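PDB 5WCJ: eEF1A lysine and N-terminal methyltransferase from Homo sapiens, which methylates elongation factor 1-alpha at its N-terminal glycine and at a lysine, using S-adenosylmethionine, the present chain being the C-terminal domain responsible for the N-terminal modification. Local coordinates for residues 25-30 with 57-62; 106-109 with 115-118. One frame throughout, in Å; residues are numbered along the deposited sequence.

Contact 1: 25-30 with 57-62; sequences AMIAGL and PLFVHD
I27 on helix 21-28 meets F59 and V60 on helix 55-63, and the pair gives a worked example of how helices pack side by side on the central sheet of a Rossmann-like methyltransferase. Helix 55-63 is the connection of a beta-alpha-beta crossover, running between the parallel strands 44-49 and 67-73. The isoleucine CB is directed at this helix and splits into two branches. CG2 stands anti to the backbone N and comes 4.1 Å from F59 CE1, one atom further along the same flank of the ring than the atom CD1 touches. CG1 lies anti to the carbonyl carbon (chi1 -69°) and passes V60, with I27 CG1 4.4 Å from V60 CG2. Beyond it the chain stays extended, which carries the terminal methyl CD1 up to the F59 ring. There it approaches obliquely, coming within 3.5 Å of F59 CD1.

F59 CG is anti to its own backbone N (chi1 -178°), which sends the ring out toward helix 21-28. H63, one turn further on, stacks its ring with F59 and hydrogen-bonds through ND1 to F59 O, steadying the aromatic group from its own helix. Replacing F59 by an alanine would probably deprive I27 CD1 of its aromatic partner and leave the H63 ring without its stack. On the sheet side of helix 21-28, M26 and L30 touch M122 and V120 of strand 118-123, so the isoleucine turns to the neighbouring helix while they face the sheet. The contact is wholly apolar, and I27 CD1 also lies 3.9 Å from F59 CG.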
loop_
_atom_site.group_PDB
_atom_site.type_symbol
_atom_site.label_atom_id
_atom_site.label_comp_id
_atom_site.label_asym_id
_atom_site.label_seq_id
_atom_site.Cartn_x
_atom_site.Cartn_y
_atom_site.Cartn_z
ATOM N N ALA A 25 4.588 8.323 5.426
ATOM C CA ALA A 25 3.994 7.502 6.500
ATOM C C ALA A 25 3.537 6.114 6.039
ATOM O O ALA A 25 3.722 5.133 6.766
ATOM C CB ALA A 25 2.836 8.247 7.131
ATOM N N MET A 26 2.951 6.017 4.835
ATOM C CA MET A 26 2.529 4.697 4.319
ATOM C C MET A 26 3.734 3.782 4.046
ATOM O O MET A 26 3.737 2.631 4.458
ATOM C CB MET A 26 1.643 4.824 3.083
ATOM C CG MET A 26 0.315 5.500 3.394
ATOM S SD MET A 26 -0.625 5.869 1.918
ATOM C CE MET A 26 -1.391 4.295 1.652
ATOM N N ILE A 27 4.758 4.337 3.408
ATOM C CA ILE A 27 6.007 3.625 3.124
ATOM C C ILE A 27 6.652 3.145 4.437
ATOM O O ILE A 27 7.165 2.030 4.512
ATOM C CB ILE A 27 6.962 4.520 2.279
ATOM C CG1 ILE A 27 6.396 4.716 0.863
ATOM C CG2 ILE A 27 8.340 3.893 2.183
ATOM C CD1 ILE A 27 6.878 5.973 0.163
ATOM N N ALA A 28 6.548 3.943 5.491
ATOM C CA ALA A 28 7.071 3.572 6.816
ATOM C C ALA A 28 6.507 2.259 7.338
ATOM O O ALA A 28 7.179 1.551 8.088
ATOM C CB ALA A 28 6.850 4.702 7.817
ATOM N N GLY A 29 5.282 1.902 6.919
ATOM C CA GLY A 29 4.676 0.653 7.297
ATOM C C GLY A 29 5.378 -0.612 6.878
ATOM O O GLY A 29 5.142 -1.684 7.469
ATOM N N LEU A 30 6.218 -0.506 5.847
ATOM C CA LEU A 30 7.054 -1.634 5.446
ATOM C C LEU A 30 7.970 -2.115 6.594
ATOM O O LEU A 30 8.355 -3.302 6.644
ATOM C CB LEU A 30 7.889 -1.271 4.225
ATOM C CG LEU A 30 7.162 -0.884 2.942
ATOM C CD1 LEU A 30 8.146 -0.490 1.845
ATOM C CD2 LEU A 30 6.285 -2.021 2.481
ATOM N N PRO A 57 3.649 4.416 -5.782
ATOM C CA PRO A 57 4.214 3.204 -6.371
ATOM C C PRO A 57 5.566 3.457 -7.082
ATOM O O PRO A 57 6.430 2.575 -7.108
ATOM C CB PRO A 57 3.129 2.759 -7.374
ATOM C CG PRO A 57 2.280 3.961 -7.617
ATOM C CD PRO A 57 2.337 4.763 -6.374
ATOM N N LEU A 58 5.749 4.645 -7.647
ATOM C CA LEU A 58 7.044 4.975 -8.296
ATOM C C LEU A 58 8.189 5.013 -7.295
ATOM O O LEU A 58 9.315 4.537 -7.601
ATOM C CB LEU A 58 6.979 6.288 -9.043
ATOM C CG LEU A 58 8.159 6.633 -9.952
ATOM C CD1 LEU A 58 8.396 5.534 -10.973
ATOM C CD2 LEU A 58 7.868 7.962 -10.635
ATOM N N PHE A 59 7.905 5.519 -6.101
ATOM C CA PHE A 59 8.920 5.547 -5.043
ATOM C C PHE A 59 9.334 4.130 -4.656
ATOM O O PHE A 59 10.530 3.835 -4.546
ATOM C CB PHE A 59 8.445 6.290 -3.806
ATOM C CG PHE A 59 9.489 6.385 -2.721
ATOM C CD1 PHE A 59 9.675 5.344 -1.803
ATOM C CD2 PHE A 59 10.289 7.518 -2.619
ATOM C CE1 PHE A 59 10.640 5.438 -0.791
ATOM C CE2 PHE A 59 11.245 7.616 -1.610
ATOM C CZ PHE A 59 11.421 6.577 -0.702
ATOM N N VAL A 60 8.360 3.247 -4.468
ATOM C CA VAL A 60 8.653 1.877 -4.041
ATOM C C VAL A 60 9.422 1.167 -5.165
ATOM O O VAL A 60 10.421 0.504 -4.911
ATOM C CB VAL A 60 7.360 1.120 -3.652
ATOM C CG1 VAL A 60 7.618 -0.350 -3.383
ATOM C CG2 VAL A 60 6.723 1.796 -2.426
ATOM N N HIS A 61 8.953 1.309 -6.397
ATOM C CA HIS A 61 9.613 0.695 -7.559
ATOM C C HIS A 61 11.067 1.122 -7.630
ATOM O O HIS A 61 11.944 0.294 -7.807
ATOM C CB HIS A 61 8.903 1.109 -8.841
ATOM C CG HIS A 61 9.589 0.662 -10.090
ATOM N ND1 HIS A 61 9.420 -0.600 -10.619
ATOM C CD2 HIS A 61 10.430 1.317 -10.928
ATOM C CE1 HIS A 61 10.131 -0.706 -11.731
ATOM N NE2 HIS A 61 10.756 0.442 -11.939
ATOM N N ASP A 62 11.311 2.413 -7.472
ATOM C CA ASP A 62 12.674 2.994 -7.596
ATOM C C ASP A 62 13.599 2.681 -6.428
ATOM O O ASP A 62 14.814 2.565 -6.621
ATOM C CB ASP A 62 12.602 4.521 -7.761
ATOM C CG ASP A 62 12.099 4.957 -9.144
ATOM O OD1 ASP A 62 12.026 4.131 -10.079
ATOM O OD2 ASP A 62 11.796 6.155 -9.290
#

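Contact 2: 106-109 with 115-118; sequences ASLA and RPCY
Y118 presents the edge of its ring to L108: the leucine CD1 methyl lies near the ring plane, 3.9 Å from Y118 CE2, and is just as close to the phenolic oxygen. The two side chains cross at about a right angle. The hydroxyl itself is hydrogen-bonded to D70 OD2 on strand 67-73, which holds the buried polar end of the tyrosine in place. The other flat group, the R115 guanidinium, is approached obliquely by A109 O. Its own bonds run from NE to S152 O and from NH1 to G112 O, so the loop and the end of helix 144-152 fix its position.

Between these two lies P116, whose ring packs against the leucine's second branch, with L108 CD2 3.6 Å from P116 CG. With CG anti to the carbonyl carbon (chi1 -67°), the leucine fork is carried out to the returning chain, one methyl on the proline and the other on the tyrosine. The backbone joins in as well: L108 O sits 3.2 Å from R115 CB and 3.6 Å from P116 CD, a close carbon-oxygen fit where the chain doubles back. A109 O likewise lies 3.6 Å from R115 CD, beside the extended arginine chain.

The contact thus closes the turn joining helix 101-109 to strand 118-123, a helix-to-strand return of the Rossmann-like fold. A109 rests on K149 and S152 of helix 144-152, while the backbone of Y118 bonds to I153 and T155, just past that helix.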
loop_
_atom_site.group_PDB
_atom_site.type_symbol
_atom_site.label_atom_id
_atom_site.label_comp_id
_atom_site.label_asym_id
_atom_site.label_seq_id
_atom_site.Cartn_x
_atom_site.Cartn_y
_atom_site.Cartn_z
ATOM N N ALA A 106 -12.148 -8.343 -5.343
ATOM C CA ALA A 106 -13.174 -9.427 -5.338
ATOM C C ALA A 106 -12.788 -10.531 -6.330
ATOM O O ALA A 106 -12.775 -11.698 -5.945
ATOM C CB ALA A 106 -14.571 -8.881 -5.597
ATOM N N SER A 107 -12.345 -10.166 -7.530
ATOM C CA SER A 107 -11.889 -11.162 -8.538
ATOM C C SER A 107 -10.671 -11.919 -8.091
ATOM O O SER A 107 -10.639 -13.142 -8.198
ATOM C CB SER A 107 -11.584 -10.517 -9.892
ATOM O OG SER A 107 -12.750 -9.901 -10.390
ATOM N N LEU A 108 -9.669 -11.206 -7.563
ATOM C CA LEU A 108 -8.466 -11.857 -7.064
ATOM C C LEU A 108 -8.756 -12.824 -5.936
ATOM O O LEU A 108 -8.193 -13.905 -5.910
ATOM C CB LEU A 108 -7.441 -10.844 -6.541
ATOM C CG LEU A 108 -6.767 -9.896 -7.524
ATOM C CD1 LEU A 108 -5.765 -9.035 -6.745
ATOM C CD2 LEU A 108 -6.123 -10.668 -8.670
ATOM N N ALA A 109 -9.604 -12.417 -4.992
ATOM C CA ALA A 109 -9.954 -13.251 -3.849
ATOM C C ALA A 109 -10.727 -14.513 -4.262
ATOM O O ALA A 109 -10.622 -15.524 -3.596
ATOM C CB ALA A 109 -10.755 -12.457 -2.836
ATOM N N ARG A 115 -5.064 -17.950 -6.336
ATOM C CA ARG A 115 -5.163 -16.524 -5.974
ATOM C C ARG A 115 -3.857 -15.896 -5.459
ATOM O O ARG A 115 -3.013 -16.590 -4.899
ATOM C CB ARG A 115 -6.297 -16.272 -4.966
ATOM C CG ARG A 115 -6.020 -16.623 -3.514
ATOM C CD ARG A 115 -7.310 -16.563 -2.722
ATOM N NE ARG A 115 -7.088 -16.643 -1.279
ATOM C CZ ARG A 115 -6.919 -17.758 -0.563
ATOM N NH1 ARG A 115 -6.931 -18.966 -1.127
ATOM N NH2 ARG A 115 -6.725 -17.660 0.753
ATOM N N PRO A 116 -3.696 -14.569 -5.640
ATOM C CA PRO A 116 -2.424 -13.969 -5.243
ATOM C C PRO A 116 -2.274 -13.838 -3.744
ATOM O O PRO A 116 -3.240 -13.996 -2.987
ATOM C CB PRO A 116 -2.439 -12.590 -5.922
ATOM C CG PRO A 116 -3.705 -12.527 -6.716
ATOM C CD PRO A 116 -4.629 -13.551 -6.145
ATOM N N CYS A 117 -1.043 -13.580 -3.331
ATOM C CA CYS A 117 -0.690 -13.464 -1.940
ATOM C C CYS A 117 0.307 -12.312 -1.812
ATOM O O CYS A 117 1.492 -12.459 -2.129
ATOM C CB CYS A 117 -0.088 -14.782 -1.459
ATOM S SG CYS A 117 -0.234 -14.990 0.314
ATOM N N TYR A 118 -0.189 -11.152 -1.390
ATOM C CA TYR A 118 0.637 -9.957 -1.301
ATOM C C TYR A 118 1.251 -9.814 0.074
ATOM O O TYR A 118 0.589 -10.047 1.098
ATOM C CB TYR A 118 -0.183 -8.709 -1.642
ATOM C CG TYR A 118 -0.661 -8.679 -3.070
ATOM C CD1 TYR A 118 0.183 -8.256 -4.101
ATOM C CD2 TYR A 118 -1.947 -9.065 -3.398
ATOM C CE1 TYR A 118 -0.238 -8.234 -5.414
ATOM C CE2 TYR A 118 -2.376 -9.051 -4.719
ATOM C CZ TYR A 118 -1.509 -8.629 -5.720
ATOM O OH TYR A 118 -1.913 -8.572 -7.035
#

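Taken together, the two contacts illustrate how one fold uses apolar packing differently at its centre and its margin. Contact 1 is buried, joins two helices that are distant in sequence, and relies on side chains alone. Contact 2 lies nearer the surface, spans a short connection between a helix and the next strand, and mixes a leucine fork with backbone carbonyls and with polar groups whose bonds go to residues outside it. They share no segment and do not touch, their nearest atoms being about 10 Å apart, yet strand 118-123 links them: M26 and L30 of contact 1's own segment rest on it, and Y118 of contact 2 begins it.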